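Local structure of carboxymuconolactone decarboxylase-like domain-containing protein (1P8C) at residues Phe51-Asp54 with Ser55-Tyr58. The protein is of unknown function but belongs to the carboxymuconolactone decarboxylase family and may have peroxiredoxin-like oxidoreductase activity. Numbering follows the deposited sequence.
Sequences FNLD and SAVY
Near the C-terminal end of helix 45-56, where the chain runs on toward the loop that follows, Asp54 meets Tyr58 one turn further along. Three main-chain bonds of the i to i+4 kind carry the turn forward: Ser55 N to Phe51 O, Ala56 N to Asn52 O at 2.9 Å and nearly straight (169°), and Val57 N to Leu53 O. The next step is different, for Tyr58 N bonds to Ser55 O at 3.1 Å, three residues back, and the Asp54 carbonyl oxygen instead meets the edge of the Tyr58 ring. Asp54 O lies in the ring plane at that edge, 3.0 Å from Tyr58 CD2. CG of Tyr58 is anti to its own carbonyl carbon (chi1 -70°), which brings the ring edge back beside the preceding turn, while the carboxylate of Asp54 is steeply inclined to the ring, the planes 78° apart. The two polar ends are joined through one water, which donates to Asp54 OD1 at 2.6 Å and whose oxygen lies 2.5 Å from Tyr58 OH. Asp54 OD1 is also hydrogen-bonded to Ser115 of a third subunit, and the Tyr58 ring meets that of His88 in its own chain and packs on Val112 of a second subunit. A phenylalanine in place of Tyr58 could keep the ring edge at the Asp54 carbonyl but would probably leave the bridging water without its phenolic mate and break the water link between Asp54 and the ring. With two partners on one oxygen, the carboxylate is likely to be restricted in its rotation, and Asp54 is joined through a water to Tyr58 and through a direct hydrogen bond to a neighbouring subunit of the six-chain assembly.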
loop_
_atom_site.group_PDB
_atom_site.type_symbol
_atom_site.label_atom_id
_atom_site.label_comp_id
_atom_site.label_asym_id
_atom_site.label_seq_id
_atom_site.Cartn_x
_atom_site.Cartn_y
_atom_site.Cartn_z
ATOM N N PHE C 51 9.607 -0.887 -19.028
ATOM C CA PHE C 51 9.239 0.460 -19.457
ATOM C C PHE C 51 8.423 0.423 -20.741
ATOM O O PHE C 51 7.392 1.090 -20.833
ATOM C CB PHE C 51 10.477 1.352 -19.645
ATOM C CG PHE C 51 11.048 1.868 -18.349
ATOM C CD1 PHE C 51 11.352 0.997 -17.309
ATOM C CD2 PHE C 51 11.259 3.233 -18.155
ATOM C CE1 PHE C 51 11.859 1.470 -16.091
ATOM C CE2 PHE C 51 11.766 3.711 -16.937
ATOM C CZ PHE C 51 12.065 2.828 -15.911
ATOM N N ASN C 52 8.854 -0.368 -21.728
ATOM C CA ASN C 52 8.093 -0.435 -22.973
ATOM C C ASN C 52 6.676 -0.941 -22.718
ATOM O O ASN C 52 5.684 -0.503 -23.332
ATOM C CB ASN C 52 8.802 -1.358 -23.964
ATOM C CG ASN C 52 10.046 -0.728 -24.549
ATOM O OD1 ASN C 52 10.884 -1.410 -25.122
ATOM N ND2 ASN C 52 10.167 0.579 -24.414
ATOM N N LEU C 53 6.570 -1.877 -21.793
ATOM C CA LEU C 53 5.280 -2.441 -21.491
ATOM C C LEU C 53 4.355 -1.407 -20.799
ATOM O O LEU C 53 3.150 -1.401 -21.023
ATOM C CB LEU C 53 5.506 -3.677 -20.637
ATOM C CG LEU C 53 4.434 -4.748 -20.778
ATOM C CD1 LEU C 53 4.022 -4.948 -22.248
ATOM C CD2 LEU C 53 4.999 -6.030 -20.169
ATOM N N ASP C 54 4.946 -0.530 -19.987
ATOM C CA ASP C 54 4.225 0.520 -19.262
ATOM C C ASP C 54 3.599 1.491 -20.287
ATOM O O ASP C 54 2.584 2.119 -20.036
ATOM C CB ASP C 54 5.205 1.255 -18.331
ATOM C CG ASP C 54 4.549 2.394 -17.539
ATOM O OD1 ASP C 54 3.398 2.230 -17.069
ATOM O OD2 ASP C 54 5.203 3.451 -17.370
ATOM N N SER C 55 4.214 1.609 -21.449
ATOM C CA SER C 55 3.650 2.453 -22.489
ATOM C C SER C 55 2.645 1.665 -23.331
ATOM O O SER C 55 1.533 2.134 -23.592
ATOM C CB SER C 55 4.747 2.980 -23.393
ATOM O OG SER C 55 4.148 3.376 -24.608
ATOM N N ALA C 56 3.022 0.451 -23.743
ATOM C CA ALA C 56 2.145 -0.377 -24.575
ATOM C C ALA C 56 0.753 -0.663 -24.032
ATOM O O ALA C 56 -0.226 -0.777 -24.787
ATOM C CB ALA C 56 2.840 -1.707 -24.866
ATOM N N VAL C 57 0.650 -0.826 -22.720
ATOM C CA VAL C 57 -0.632 -1.164 -22.128
ATOM C C VAL C 57 -1.719 -0.072 -22.269
ATOM O O VAL C 57 -2.940 -0.336 -22.140
ATOM C CB VAL C 57 -0.388 -1.592 -20.644
ATOM C CG1 VAL C 57 0.051 -0.404 -19.789
ATOM C CG2 VAL C 57 -1.605 -2.266 -20.099
ATOM N N TYR C 58 -1.272 1.147 -22.557
ATOM C CA TYR C 58 -2.172 2.276 -22.723
ATOM C C TYR C 58 -2.631 2.507 -24.159
ATOM O O TYR C 58 -3.506 3.337 -24.404
ATOM C CB TYR C 58 -1.507 3.537 -22.169
ATOM C CG TYR C 58 -1.394 3.481 -20.663
ATOM C CD1 TYR C 58 -2.527 3.618 -19.858
ATOM C CD2 TYR C 58 -0.173 3.199 -20.045
ATOM C CE1 TYR C 58 -2.446 3.468 -18.449
ATOM C CE2 TYR C 58 -0.081 3.053 -18.680
ATOM C CZ TYR C 58 -1.213 3.190 -17.882
ATOM O OH TYR C 58 -1.089 3.087 -16.528
HETATM O O HOH W 1 1.358 3.437 -15.990
#